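Local coordinates for protein extracellular ligand-binding receptor (Rhodopseudomonas palustris, PDB 4F06) that binds p-hydroxybenzoic acid and probably delivers such lignin-derived aromatic acids to an ABC transporter as its solute-binding protein, at residues P151-E156 / A173-L178. Residues are numbered along the deposited sequence; the frame is centred on the assembly and turned at random.
With PHB (p-hydroxybenzoic acid), chain B.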
# COMPACT_ATOMS: atom_id res chain seq x y z
N PRO A 151 -8.09 -7.05 -3.64
CA PRO A 151 -7.91 -5.61 -3.80
C PRO A 151 -8.23 -5.17 -5.23
O PRO A 151 -8.66 -4.03 -5.44
CB PRO A 151 -6.43 -5.40 -3.42
CG PRO A 151 -5.78 -6.73 -3.69
CD PRO A 151 -6.83 -7.75 -3.30
N GLY A 152 -8.04 -6.05 -6.22
CA GLY A 152 -8.44 -5.71 -7.60
C GLY A 152 -9.94 -5.56 -7.74
O GLY A 152 -10.43 -4.66 -8.41
N ILE A 153 -10.68 -6.48 -7.10
CA ILE A 153 -12.15 -6.43 -7.12
C ILE A 153 -12.64 -5.15 -6.41
O ILE A 153 -13.51 -4.46 -6.94
CB ILE A 153 -12.72 -7.71 -6.47
CG1 ILE A 153 -12.38 -8.91 -7.38
CG2 ILE A 153 -14.25 -7.56 -6.36
CD1 ILE A 153 -12.57 -10.29 -6.75
N ASP A 154 -12.01 -4.76 -5.29
CA ASP A 154 -12.35 -3.50 -4.64
C ASP A 154 -12.09 -2.32 -5.61
O ASP A 154 -12.90 -1.42 -5.75
CB ASP A 154 -11.49 -3.24 -3.41
CG ASP A 154 -12.00 -3.84 -2.12
OD1 ASP A 154 -12.97 -4.59 -2.06
OD2 ASP A 154 -11.28 -3.59 -1.12
N ALA A 155 -10.94 -2.31 -6.27
CA ALA A 155 -10.58 -1.20 -7.17
C ALA A 155 -11.59 -1.10 -8.32
O ALA A 155 -12.02 -0.00 -8.69
CB ALA A 155 -9.17 -1.35 -7.75
N GLU A 156 -11.95 -2.25 -8.92
CA GLU A 156 -12.93 -2.24 -9.99
C GLU A 156 -14.26 -1.65 -9.51
O GLU A 156 -14.86 -0.82 -10.20
CB GLU A 156 -13.11 -3.66 -10.53
CG GLU A 156 -14.23 -3.76 -11.57
CD GLU A 156 -14.45 -5.18 -12.05
OE1 GLU A 156 -13.82 -6.09 -11.58
OE2 GLU A 156 -15.37 -5.36 -12.88
N ALA A 173 -14.36 -4.46 -18.58
CA ALA A 173 -13.80 -4.70 -17.25
C ALA A 173 -13.22 -6.10 -17.28
O ALA A 173 -13.97 -7.08 -17.46
CB ALA A 173 -14.87 -4.58 -16.17
N VAL A 174 -11.90 -6.19 -17.10
CA VAL A 174 -11.17 -7.45 -17.21
C VAL A 174 -10.56 -7.78 -15.85
O VAL A 174 -9.87 -6.93 -15.27
CB VAL A 174 -10.07 -7.34 -18.28
CG1 VAL A 174 -9.28 -8.63 -18.38
CG2 VAL A 174 -10.69 -6.97 -19.63
N ARG A 175 -10.84 -8.97 -15.31
CA ARG A 175 -10.17 -9.44 -14.12
C ARG A 175 -9.10 -10.42 -14.54
O ARG A 175 -9.41 -11.50 -15.08
CB ARG A 175 -11.18 -10.09 -13.17
CG ARG A 175 -12.19 -9.10 -12.60
CD ARG A 175 -13.17 -9.81 -11.67
NE ARG A 175 -14.13 -8.87 -11.07
CZ ARG A 175 -15.05 -9.22 -10.18
NH1 ARG A 175 -15.16 -10.49 -9.77
NH2 ARG A 175 -15.86 -8.29 -9.71
N MSE A 176 -7.85 -10.02 -14.36
CA MSE A 176 -6.69 -10.75 -14.91
C MSE A 176 -6.14 -11.70 -13.85
O MSE A 176 -5.82 -11.27 -12.76
CB MSE A 176 -5.58 -9.76 -15.28
CG MSE A 176 -5.99 -8.71 -16.33
SE MSE A 176 -4.62 -7.39 -16.65
CE MSE A 176 -4.71 -6.47 -14.95
N PRO A 177 -6.01 -12.99 -14.16
CA PRO A 177 -5.43 -13.88 -13.14
C PRO A 177 -4.10 -13.34 -12.62
O PRO A 177 -3.30 -12.76 -13.38
CB PRO A 177 -5.17 -15.15 -13.94
CG PRO A 177 -6.27 -15.16 -14.96
CD PRO A 177 -6.42 -13.71 -15.38
N LEU A 178 -3.82 -13.55 -11.34
CA LEU A 178 -2.54 -13.14 -10.73
C LEU A 178 -1.31 -13.68 -11.45
O LEU A 178 -0.27 -13.01 -11.49
CB LEU A 178 -2.48 -13.53 -9.24
CG LEU A 178 -3.12 -12.53 -8.30
CD1 LEU A 178 -3.25 -13.16 -6.92
CD2 LEU A 178 -2.36 -11.21 -8.28
C1' PHB B . -2.88 -6.59 -1.57
O1' PHB B . -3.74 -6.12 -0.81
O2' PHB B . -2.78 -7.84 -1.82
C1 PHB B . -1.95 -5.63 -2.25
C2 PHB B . -2.35 -4.30 -2.47
C3 PHB B . -1.52 -3.43 -3.15
C4 PHB B . -0.31 -3.87 -3.65
C5 PHB B . 0.09 -5.17 -3.46
C6 PHB B . -0.72 -6.07 -2.77
O4 PHB B . 0.51 -3.07 -4.36
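Glu156 and Arg175 form a salt bridge that illustrates how a helix can be tied to the strand that follows it in a beta-alpha-beta crossover. Helix 150-165 runs nearly antiparallel to strand 169-176, at 171° over the short segments and with axes 9.8 Å apart, and long side chains span the gap. Glu156 points toward the strand with CG anti to the backbone N (chi1 175°) and the chain extended beyond, which carries its carboxylate to Arg175; the side chain also packs on Ile144 and Val146 of strand 141-147. Arg175, extended from CG to NE, crosses it at about a right angle. Its NE donates to Glu156 OE1 over 2.8 Å in a nearly straight bond. Glu156 OE1 lies near the guanidinium plane, and NE comes to the syn side of that oxygen, somewhat out of the carboxylate plane. The two planes stand 85° apart, and NE alone makes the hydrogen bond, in place of a bidentate, coplanar pairing. Ile153, about one helical turn earlier, lies over one guanidinium face, its CG1 3.9 Å from Arg175 CZ, while its CG2 approaches Arg175 NH2. The other oxygen, Glu156 OE2, lies 3.4 Å from Ala173 CB and forms a salt bridge with Lys160. Replacing Glu156 by an alanine removes the acceptor of Arg175 NE and a partner of Lys160, and the guanidinium would probably be freer to swing off Ile153. Pro151, near the start of the same helix, lines the p-hydroxybenzoic acid pocket, its CG 3.6 Å from the ligand's O1'. Arg175 thus links strand to helix while Lys160, one turn on, holds OE2, and together they probably keep the buried carboxylate ionised.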